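Long-range contacts in nucleoporin NUP82 (Saccharomyces cerevisiae, PDB 3PBP), which serves as a structural component of the nuclear pore complex, where nucleoporins can also act as docking or interaction partners for transiently associated nuclear transport factors: residues H133-V143 / F211-D222; S74-L82 / F89-Y97. The protein carries 1 engineered substitution. One frame throughout, in Å; residues are numbered along the deposited sequence.

Contact 1: residues H133-V143 / F211-D222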
loop_
_atom_site.group_PDB
_atom_site.type_symbol
_atom_site.label_atom_id
_atom_site.label_comp_id
_atom_site.label_asym_id
_atom_site.label_seq_id
_atom_site.Cartn_x
_atom_site.Cartn_y
_atom_site.Cartn_z
ATOM N N HIS A 133 -10.211 -6.044 -4.032
ATOM C CA HIS A 133 -10.170 -4.653 -4.445
ATOM C C HIS A 133 -11.576 -4.162 -4.101
ATOM O O HIS A 133 -12.570 -4.726 -4.552
ATOM C CB HIS A 133 -9.875 -4.521 -5.939
ATOM C CG HIS A 133 -9.565 -3.119 -6.363
ATOM N ND1 HIS A 133 -10.504 -2.107 -6.345
ATOM C CD2 HIS A 133 -8.417 -2.557 -6.811
ATOM C CE1 HIS A 133 -9.948 -0.985 -6.768
ATOM N NE2 HIS A 133 -8.682 -1.230 -7.056
ATOM N N PRO A 134 -11.673 -3.105 -3.289
ATOM C CA PRO A 134 -12.951 -2.538 -2.860
ATOM C C PRO A 134 -13.877 -2.116 -3.988
ATOM O O PRO A 134 -15.091 -2.091 -3.813
ATOM C CB PRO A 134 -12.535 -1.344 -2.004
ATOM C CG PRO A 134 -11.115 -1.606 -1.669
ATOM C CD PRO A 134 -10.570 -2.211 -2.912
ATOM N N LYS A 135 -13.329 -1.785 -5.149
ATOM C CA LYS A 135 -14.202 -1.340 -6.218
ATOM C C LYS A 135 -14.131 -2.103 -7.536
ATOM O O LYS A 135 -14.137 -1.519 -8.620
ATOM C CB LYS A 135 -13.990 0.149 -6.454
ATOM C CG LYS A 135 -14.692 1.026 -5.451
ATOM C CD LYS A 135 -14.605 2.464 -5.899
ATOM C CE LYS A 135 -15.659 3.334 -5.244
ATOM N NZ LYS A 135 -15.562 4.751 -5.757
ATOM N N SER A 136 -14.070 -3.420 -7.445
ATOM C CA SER A 136 -14.042 -4.233 -8.642
ATOM C C SER A 136 -15.459 -4.744 -8.853
ATOM O O SER A 136 -16.158 -5.108 -7.907
ATOM C CB SER A 136 -13.061 -5.400 -8.477
ATOM O OG SER A 136 -13.231 -6.025 -7.213
ATOM N N TYR A 137 -15.898 -4.732 -10.098
ATOM C CA TYR A 137 -17.226 -5.222 -10.429
ATOM C C TYR A 137 -17.297 -6.718 -10.068
ATOM O O TYR A 137 -16.404 -7.501 -10.399
ATOM C CB TYR A 137 -17.481 -5.002 -11.920
ATOM C CG TYR A 137 -18.807 -5.514 -12.410
ATOM C CD1 TYR A 137 -20.004 -4.945 -11.979
ATOM C CD2 TYR A 137 -18.868 -6.579 -13.305
ATOM C CE1 TYR A 137 -21.223 -5.426 -12.431
ATOM C CE2 TYR A 137 -20.082 -7.066 -13.762
ATOM C CZ TYR A 137 -21.251 -6.488 -13.323
ATOM O OH TYR A 137 -22.446 -6.988 -13.783
ATOM N N ARG A 138 -18.356 -7.104 -9.371
ATOM C CA ARG A 138 -18.526 -8.486 -8.950
ATOM C C ARG A 138 -17.363 -9.006 -8.096
ATOM O O ARG A 138 -17.086 -10.203 -8.093
ATOM C CB ARG A 138 -18.714 -9.392 -10.167
ATOM C CG ARG A 138 -19.937 -9.053 -10.998
ATOM C CD ARG A 138 -20.660 -10.308 -11.448
ATOM N NE ARG A 138 -19.887 -11.097 -12.402
ATOM C CZ ARG A 138 -19.823 -12.427 -12.392
ATOM N NH1 ARG A 138 -20.488 -13.122 -11.468
ATOM N NH2 ARG A 138 -19.095 -13.065 -13.307
ATOM N N ASP A 139 -16.691 -8.108 -7.375
ATOM C CA ASP A 139 -15.572 -8.470 -6.498
ATOM C C ASP A 139 -14.543 -9.341 -7.191
ATOM O O ASP A 139 -13.887 -10.151 -6.539
ATOM C CB ASP A 139 -16.083 -9.226 -5.274
ATOM C CG ASP A 139 -17.009 -8.390 -4.412
ATOM O OD1 ASP A 139 -16.564 -7.335 -3.911
ATOM O OD2 ASP A 139 -18.180 -8.783 -4.227
ATOM N N SER A 140 -14.392 -9.152 -8.500
ATOM C CA SER A 140 -13.484 -9.953 -9.320
ATOM C C SER A 140 -11.996 -9.678 -9.241
ATOM O O SER A 140 -11.232 -10.244 -10.027
ATOM C CB SER A 140 -13.898 -9.854 -10.788
ATOM O OG SER A 140 -13.860 -8.503 -11.216
ATOM N N CYS A 141 -11.561 -8.840 -8.312
ATOM C CA CYS A 141 -10.141 -8.544 -8.237
ATOM C C CYS A 141 -9.501 -8.712 -6.855
ATOM O O CYS A 141 -9.969 -8.136 -5.875
ATOM C CB CYS A 141 -9.916 -7.126 -8.748
ATOM S SG CYS A 141 -8.219 -6.551 -8.631
ATOM N N ILE A 142 -8.440 -9.515 -6.768
ATOM C CA ILE A 142 -7.760 -9.681 -5.488
ATOM C C ILE A 142 -6.346 -9.118 -5.575
ATOM O O ILE A 142 -5.633 -9.298 -6.568
ATOM C CB ILE A 142 -7.692 -11.163 -5.004
ATOM C CG1 ILE A 142 -6.893 -12.019 -5.987
ATOM C CG2 ILE A 142 -9.096 -11.702 -4.787
ATOM C CD1 ILE A 142 -6.605 -13.407 -5.454
ATOM N N VAL A 143 -5.956 -8.414 -4.524
ATOM C CA VAL A 143 -4.649 -7.791 -4.472
ATOM C C VAL A 143 -3.760 -8.643 -3.587
ATOM O O VAL A 143 -4.109 -8.933 -2.441
ATOM C CB VAL A 143 -4.778 -6.371 -3.909
ATOM C CG1 VAL A 143 -3.442 -5.647 -3.953
ATOM C CG2 VAL A 143 -5.824 -5.628 -4.694
ATOM N N PHE A 211 -5.022 2.778 -8.515
ATOM C CA PHE A 211 -4.753 1.345 -8.356
ATOM C C PHE A 211 -6.075 0.712 -8.776
ATOM O O PHE A 211 -6.924 0.396 -7.944
ATOM C CB PHE A 211 -4.453 0.993 -6.906
ATOM C CG PHE A 211 -3.879 -0.378 -6.734
ATOM C CD1 PHE A 211 -2.511 -0.590 -6.862
ATOM C CD2 PHE A 211 -4.695 -1.451 -6.421
ATOM C CE1 PHE A 211 -1.972 -1.850 -6.675
ATOM C CE2 PHE A 211 -4.165 -2.712 -6.234
ATOM C CZ PHE A 211 -2.802 -2.912 -6.360
ATOM N N LEU A 212 -6.234 0.521 -10.075
ATOM C CA LEU A 212 -7.485 0.023 -10.627
ATOM C C LEU A 212 -7.587 -1.445 -10.998
ATOM O O LEU A 212 -6.616 -2.073 -11.392
ATOM C CB LEU A 212 -7.827 0.867 -11.856
ATOM C CG LEU A 212 -7.583 2.372 -11.659
ATOM C CD1 LEU A 212 -7.396 3.055 -12.995
ATOM C CD2 LEU A 212 -8.733 2.976 -10.896
ATOM N N PRO A 213 -8.794 -2.013 -10.864
ATOM C CA PRO A 213 -9.048 -3.419 -11.201
ATOM C C PRO A 213 -9.306 -3.428 -12.720
ATOM O O PRO A 213 -9.161 -2.389 -13.357
ATOM C CB PRO A 213 -10.289 -3.741 -10.368
ATOM C CG PRO A 213 -11.047 -2.478 -10.431
ATOM C CD PRO A 213 -9.981 -1.406 -10.230
ATOM N N SER A 214 -9.676 -4.559 -13.308
ATOM C CA SER A 214 -9.914 -4.595 -14.757
ATOM C C SER A 214 -11.294 -4.039 -15.114
ATOM O O SER A 214 -11.526 -3.596 -16.249
ATOM C CB SER A 214 -9.805 -6.022 -15.273
ATOM O OG SER A 214 -10.922 -6.771 -14.823
ATOM N N VAL A 215 -12.212 -4.077 -14.149
ATOM C CA VAL A 215 -13.564 -3.559 -14.348
ATOM C C VAL A 215 -13.923 -2.832 -13.061
ATOM O O VAL A 215 -14.257 -3.451 -12.050
ATOM C CB VAL A 215 -14.579 -4.690 -14.616
ATOM C CG1 VAL A 215 -15.955 -4.120 -14.807
ATOM C CG2 VAL A 215 -14.162 -5.472 -15.833
ATOM N N LEU A 216 -13.849 -1.509 -13.119
ATOM C CA LEU A 216 -14.099 -0.649 -11.979
ATOM C C LEU A 216 -15.555 -0.386 -11.610
ATOM O O LEU A 216 -16.363 0.009 -12.461
ATOM C CB LEU A 216 -13.399 0.678 -12.223
ATOM C CG LEU A 216 -13.379 1.727 -11.118
ATOM C CD1 LEU A 216 -12.456 1.289 -10.001
ATOM C CD2 LEU A 216 -12.908 3.055 -11.721
ATOM N N LEU A 217 -15.874 -0.606 -10.328
ATOM C CA LEU A 217 -17.213 -0.344 -9.783
ATOM C C LEU A 217 -17.234 1.151 -9.486
ATOM O O LEU A 217 -16.464 1.648 -8.667
ATOM C CB LEU A 217 -17.438 -1.094 -8.476
ATOM C CG LEU A 217 -18.484 -2.209 -8.421
ATOM C CD1 LEU A 217 -18.871 -2.409 -6.967
ATOM C CD2 LEU A 217 -19.710 -1.870 -9.253
ATOM N N LEU A 218 -18.110 1.881 -10.150
ATOM C CA LEU A 218 -18.166 3.317 -9.936
ATOM C C LEU A 218 -19.594 3.831 -10.122
ATOM O O LEU A 218 -20.154 3.702 -11.204
ATOM C CB LEU A 218 -17.219 3.987 -10.935
ATOM C CG LEU A 218 -16.743 5.423 -10.719
ATOM C CD1 LEU A 218 -15.956 5.507 -9.439
ATOM C CD2 LEU A 218 -15.878 5.844 -11.872
ATOM N N ASN A 219 -20.198 4.391 -9.074
ATOM C CA ASN A 219 -21.551 4.904 -9.226
ATOM C C ASN A 219 -21.489 6.305 -9.802
ATOM O O ASN A 219 -20.416 6.904 -9.901
ATOM C CB ASN A 219 -22.340 4.884 -7.902
ATOM C CG ASN A 219 -21.720 5.746 -6.799
ATOM O OD1 ASN A 219 -21.039 6.730 -7.061
ATOM N ND2 ASN A 219 -21.996 5.387 -5.552
ATOM N N GLU A 220 -22.638 6.835 -10.187
ATOM C CA GLU A 220 -22.678 8.152 -10.797
ATOM C C GLU A 220 -22.133 9.284 -9.928
ATOM O O GLU A 220 -21.453 10.170 -10.436
ATOM C CB GLU A 220 -24.099 8.482 -11.240
ATOM C CG GLU A 220 -24.119 9.524 -12.329
ATOM C CD GLU A 220 -25.503 10.044 -12.607
ATOM O OE1 GLU A 220 -26.113 10.640 -11.685
ATOM O OE2 GLU A 220 -25.975 9.853 -13.752
ATOM N N LYS A 221 -22.444 9.251 -8.634
ATOM C CA LYS A 221 -21.993 10.259 -7.680
ATOM C C LYS A 221 -20.479 10.283 -7.640
ATOM O O LYS A 221 -19.869 11.346 -7.760
ATOM C CB LYS A 221 -22.533 9.924 -6.288
ATOM C CG LYS A 221 -22.125 10.852 -5.174
ATOM C CD LYS A 221 -22.683 10.346 -3.860
ATOM C CE LYS A 221 -22.173 11.173 -2.678
ATOM N NZ LYS A 221 -22.479 10.569 -1.330
ATOM N N ASP A 222 -19.878 9.106 -7.476
ATOM C CA ASP A 222 -18.425 8.986 -7.422
ATOM C C ASP A 222 -17.747 9.290 -8.755
ATOM O O ASP A 222 -16.649 9.844 -8.772
ATOM C CB ASP A 222 -18.006 7.590 -6.950
ATOM C CG ASP A 222 -18.308 7.358 -5.484
ATOM O OD1 ASP A 222 -18.296 8.342 -4.706
ATOM O OD2 ASP A 222 -18.541 6.184 -5.112
#
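In the N-terminal beta-propeller domain of NUP82, the loop between strands 127-132 and 141-146 of one blade docks through His133, Ser136 and Tyr137 onto the chain that runs from strand 204-208 to helix 220-235. Ser136 and Leu216 form a single beta bridge, with backbone bonds to both sides of it: Leu217 N to Lys135 O at 2.6 Å and Tyr137 N to Val215 O at 2.9 Å. The His133 ring, its CG anti to the backbone N (chi1 -169°), uses both nitrogens in its own plane. NE2 donates almost straight to Phe211 O (2.6 Å, 176° at the hydrogen), while ND1 accepts from Lys135 N at 3.1 Å. Pro213 CD sits over one face, toward the rim, in a CH-pi contact, 3.6 Å from the ring centroid, and Phe187 also meets this ring. The Phe211 ring presents its edge to Val143, Phe211 CE2 lying 3.7 Å from Val143 CG2. Further along, Tyr137 and Val215 lie side by side, Tyr137 CB against Val215 CG1 at 3.4 Å, and Leu217 CD2 sits at the edge of the tyrosine ring. The Lys135 chain, extended beyond CG, passes the carbonyl of Leu217 to a weak salt bridge, Lys135 NZ to Asp222 OD2 at 3.4 Å, in the first turn of the helix that Asn219 caps. With ND1 accepting and NE2 donating, His133 is most simply read as a neutral imidazole, its rotation fixed by a bond at each nitrogen, and Phe211 O, in a buried residue, receives a donor from this side chain.

Contact 2: residues S74-L82 / F89-Y97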
loop_
_atom_site.group_PDB
_atom_site.type_symbol
_atom_site.label_atom_id
_atom_site.label_comp_id
_atom_site.label_asym_id
_atom_site.label_seq_id
_atom_site.Cartn_x
_atom_site.Cartn_y
_atom_site.Cartn_z
ATOM N N SER A 74 -15.471 -10.544 0.997
ATOM C CA SER A 74 -15.654 -9.323 0.238
ATOM C C SER A 74 -16.742 -8.563 1.009
ATOM O O SER A 74 -17.603 -9.175 1.640
ATOM C CB SER A 74 -16.120 -9.645 -1.176
ATOM O OG SER A 74 -17.406 -10.227 -1.163
ATOM N N THR A 75 -16.700 -7.235 0.978
ATOM C CA THR A 75 -17.695 -6.444 1.701
ATOM C C THR A 75 -19.113 -6.781 1.265
ATOM O O THR A 75 -20.037 -6.763 2.079
ATOM C CB THR A 75 -17.441 -4.947 1.509
ATOM O OG1 THR A 75 -16.213 -4.599 2.152
ATOM C CG2 THR A 75 -18.554 -4.125 2.118
ATOM N N SER A 76 -19.284 -7.075 -0.024
ATOM C CA SER A 76 -20.590 -7.444 -0.562
ATOM C C SER A 76 -21.060 -8.737 0.083
ATOM O O SER A 76 -22.246 -9.038 0.093
ATOM C CB SER A 76 -20.495 -7.681 -2.053
ATOM O OG SER A 76 -19.801 -8.888 -2.297
ATOM N N GLY A 77 -20.114 -9.514 0.601
ATOM C CA GLY A 77 -20.443 -10.775 1.244
ATOM C C GLY A 77 -20.690 -11.910 0.277
ATOM O O GLY A 77 -21.167 -12.964 0.666
ATOM N N ASP A 78 -20.351 -11.713 -0.991
ATOM C CA ASP A 78 -20.587 -12.754 -1.977
ATOM C C ASP A 78 -19.398 -13.688 -2.172
ATOM O O ASP A 78 -19.542 -14.816 -2.651
ATOM C CB ASP A 78 -20.993 -12.115 -3.300
ATOM C CG ASP A 78 -22.238 -11.243 -3.165
ATOM O OD1 ASP A 78 -23.144 -11.592 -2.364
ATOM O OD2 ASP A 78 -22.316 -10.208 -3.867
ATOM N N LEU A 79 -18.219 -13.225 -1.780
ATOM C CA LEU A 79 -17.028 -14.033 -1.932
ATOM C C LEU A 79 -16.157 -14.141 -0.673
ATOM O O LEU A 79 -16.083 -13.216 0.154
ATOM C CB LEU A 79 -16.164 -13.482 -3.059
ATOM C CG LEU A 79 -16.740 -13.411 -4.456
ATOM C CD1 LEU A 79 -15.621 -12.998 -5.419
ATOM C CD2 LEU A 79 -17.322 -14.755 -4.828
ATOM N N LEU A 80 -15.498 -15.294 -0.551
ATOM C CA LEU A 80 -14.571 -15.575 0.533
ATOM C C LEU A 80 -13.220 -15.872 -0.122
ATOM O O LEU A 80 -13.146 -16.422 -1.224
ATOM C CB LEU A 80 -15.019 -16.787 1.338
ATOM C CG LEU A 80 -16.246 -16.595 2.219
ATOM C CD1 LEU A 80 -16.540 -17.916 2.906
ATOM C CD2 LEU A 80 -16.014 -15.479 3.252
ATOM N N CYS A 81 -12.155 -15.465 0.548
ATOM C CA CYS A 81 -10.823 -15.707 0.050
ATOM C C CYS A 81 -10.044 -16.379 1.167
ATOM O O CYS A 81 -9.826 -15.783 2.226
ATOM C CB CYS A 81 -10.145 -14.401 -0.344
ATOM S SG CYS A 81 -8.534 -14.667 -1.102
ATOM N N LEU A 82 -9.654 -17.630 0.936
ATOM C CA LEU A 82 -8.902 -18.398 1.924
ATOM C C LEU A 82 -7.488 -18.568 1.380
ATOM O O LEU A 82 -7.293 -19.003 0.231
ATOM C CB LEU A 82 -9.577 -19.758 2.164
ATOM C CG LEU A 82 -11.096 -19.663 2.390
ATOM C CD1 LEU A 82 -11.777 -19.646 1.035
ATOM C CD2 LEU A 82 -11.614 -20.816 3.218
ATOM N N PHE A 89 -7.449 -19.363 -2.411
ATOM C CA PHE A 89 -8.701 -19.933 -2.900
ATOM C C PHE A 89 -9.779 -18.859 -2.836
ATOM O O PHE A 89 -9.796 -18.051 -1.909
ATOM C CB PHE A 89 -9.194 -21.092 -2.031
ATOM C CG PHE A 89 -8.349 -22.319 -2.102
ATOM C CD1 PHE A 89 -7.201 -22.445 -1.306
ATOM C CD2 PHE A 89 -8.712 -23.373 -2.934
ATOM C CE1 PHE A 89 -6.429 -23.607 -1.335
ATOM C CE2 PHE A 89 -7.948 -24.535 -2.969
ATOM C CZ PHE A 89 -6.804 -24.652 -2.166
ATOM N N VAL A 90 -10.680 -18.847 -3.810
ATOM C CA VAL A 90 -11.775 -17.898 -3.780
ATOM C C VAL A 90 -13.071 -18.675 -4.001
ATOM O O VAL A 90 -13.265 -19.314 -5.042
ATOM C CB VAL A 90 -11.616 -16.804 -4.836
ATOM C CG1 VAL A 90 -12.858 -15.923 -4.861
ATOM C CG2 VAL A 90 -10.401 -15.961 -4.508
HETATM N N MSE A 91 -13.943 -18.632 -2.996
HETATM C CA MSE A 91 -15.216 -19.328 -3.045
HETATM C C MSE A 91 -16.405 -18.395 -3.004
HETATM O O MSE A 91 -16.377 -17.354 -2.352
HETATM C CB MSE A 91 -15.308 -20.307 -1.894
HETATM C CG MSE A 91 -14.393 -21.479 -2.060
HETATM SE SE MSE A 91 -14.350 -22.623 -0.506
HETATM C CE MSE A 91 -12.564 -23.354 -0.707
ATOM N N GLU A 92 -17.462 -18.801 -3.696
ATOM C CA GLU A 92 -18.683 -18.027 -3.771
ATOM C C GLU A 92 -19.681 -18.525 -2.738
ATOM O O GLU A 92 -20.038 -19.699 -2.746
ATOM C CB GLU A 92 -19.266 -18.170 -5.176
ATOM C CG GLU A 92 -20.467 -17.301 -5.470
ATOM C CD GLU A 92 -20.896 -17.382 -6.926
ATOM O OE1 GLU A 92 -21.436 -18.430 -7.340
ATOM O OE2 GLU A 92 -20.683 -16.395 -7.665
ATOM N N VAL A 93 -20.114 -17.654 -1.830
ATOM C CA VAL A 93 -21.114 -18.048 -0.831
ATOM C C VAL A 93 -22.395 -18.288 -1.637
ATOM O O VAL A 93 -22.877 -17.391 -2.331
ATOM C CB VAL A 93 -21.352 -16.941 0.200
ATOM C CG1 VAL A 93 -22.469 -17.336 1.121
ATOM C CG2 VAL A 93 -20.092 -16.702 0.989
ATOM N N PRO A 94 -22.963 -19.501 -1.558
ATOM C CA PRO A 94 -24.179 -19.881 -2.287
ATOM C C PRO A 94 -25.480 -19.190 -1.898
ATOM O O PRO A 94 -26.501 -19.850 -1.723
ATOM C CB PRO A 94 -24.256 -21.392 -2.067
ATOM C CG PRO A 94 -22.860 -21.773 -1.640
ATOM C CD PRO A 94 -22.478 -20.632 -0.764
ATOM N N TRP A 95 -25.459 -17.871 -1.768
ATOM C CA TRP A 95 -26.678 -17.155 -1.411
ATOM C C TRP A 95 -27.716 -17.467 -2.475
ATOM O O TRP A 95 -27.434 -17.347 -3.671
ATOM C CB TRP A 95 -26.457 -15.638 -1.396
ATOM C CG TRP A 95 -25.477 -15.150 -0.390
ATOM C CD1 TRP A 95 -24.244 -14.609 -0.638
ATOM C CD2 TRP A 95 -25.652 -15.124 1.029
ATOM N NE1 TRP A 95 -23.642 -14.244 0.542
ATOM C CE2 TRP A 95 -24.482 -14.552 1.582
ATOM C CE3 TRP A 95 -26.675 -15.533 1.886
ATOM C CZ2 TRP A 95 -24.317 -14.372 2.952
ATOM C CZ3 TRP A 95 -26.514 -15.354 3.243
ATOM C CH2 TRP A 95 -25.339 -14.781 3.767
ATOM N N GLY A 96 -28.912 -17.864 -2.058
ATOM C CA GLY A 96 -29.941 -18.144 -3.042
ATOM C C GLY A 96 -30.146 -19.615 -3.309
ATOM O O GLY A 96 -31.233 -20.026 -3.716
ATOM N N TYR A 97 -29.097 -20.407 -3.113
ATOM C CA TYR A 97 -29.202 -21.847 -3.287
ATOM C C TYR A 97 -29.643 -22.372 -1.936
ATOM O O TYR A 97 -29.397 -21.731 -0.909
ATOM C CB TYR A 97 -27.856 -22.444 -3.651
ATOM C CG TYR A 97 -27.302 -21.907 -4.936
ATOM C CD1 TYR A 97 -26.702 -20.651 -4.991
ATOM C CD2 TYR A 97 -27.409 -22.639 -6.113
ATOM C CE1 TYR A 97 -26.224 -20.138 -6.190
ATOM C CE2 TYR A 97 -26.937 -22.135 -7.317
ATOM C CZ TYR A 97 -26.347 -20.884 -7.346
ATOM O OH TYR A 97 -25.886 -20.374 -8.534
#
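Trp95 points the edge of its indole at Gly77: with CG anti to the carbonyl carbon (chi1 -63°) bringing the ring there, NE1 donates to Gly77 O at 2.8 Å, the oxygen lying in the ring plane and the bond nearly straight (175°), although the donor stands above the carbonyl plane. The Asp78 carboxylate nearby is turned 76° to the indole, with Asp78 OD1 3.6 Å from Trp95 CD1. Val93 CG1 lies over one face of the indole, and Arg34 makes a cation-pi contact with it. Were Trp95 cut back to an alanine, the loss of the indole would probably leave Gly77 O without this donor and Val93 CG1 without the aromatic face it rests on. Beyond this end, strands 79-83 and 87-92 form an antiparallel hairpin in the middle of a four-stranded propeller blade. Leu80 with Met91 and Leu82 with Phe89 are the hydrogen-bonded pairs, and these four side chains share one face. There Leu82 CD1 meets the methyl CE of Met91, a selenomethionine, at 4.2 Å, the two side chains crossing at about a right angle. On the other face Leu79 splits its methyls: Leu79 CD2 comes 3.9 Å from Glu92 CB, and Leu79 CD1 lies 4.1 Å from Val90 CG1.

How the contacts relate
Contact 2 closes before contact 1 opens along the chain, and their centres lie 16 Å apart. Contact 2 lies within one four-stranded antiparallel sheet, joining its two inner strands; contact 1 ties the first loop of the next sheet, 127-166, to strand 215-217, which pairs with 269-271, and to the start of helix 220-235. The blades meet directly, for Asp139 OD2 probably hydrogen-bonds Ser76 OG and Asp139 O packs on Leu79 CD1; Phe132, just before the loop of contact 1, also touches Leu79. One contact thus works within a blade and the other fastens to a blade a helical excursion that appears to lie outside the propeller, all inside the part of NUP82 that interacts with NUP116.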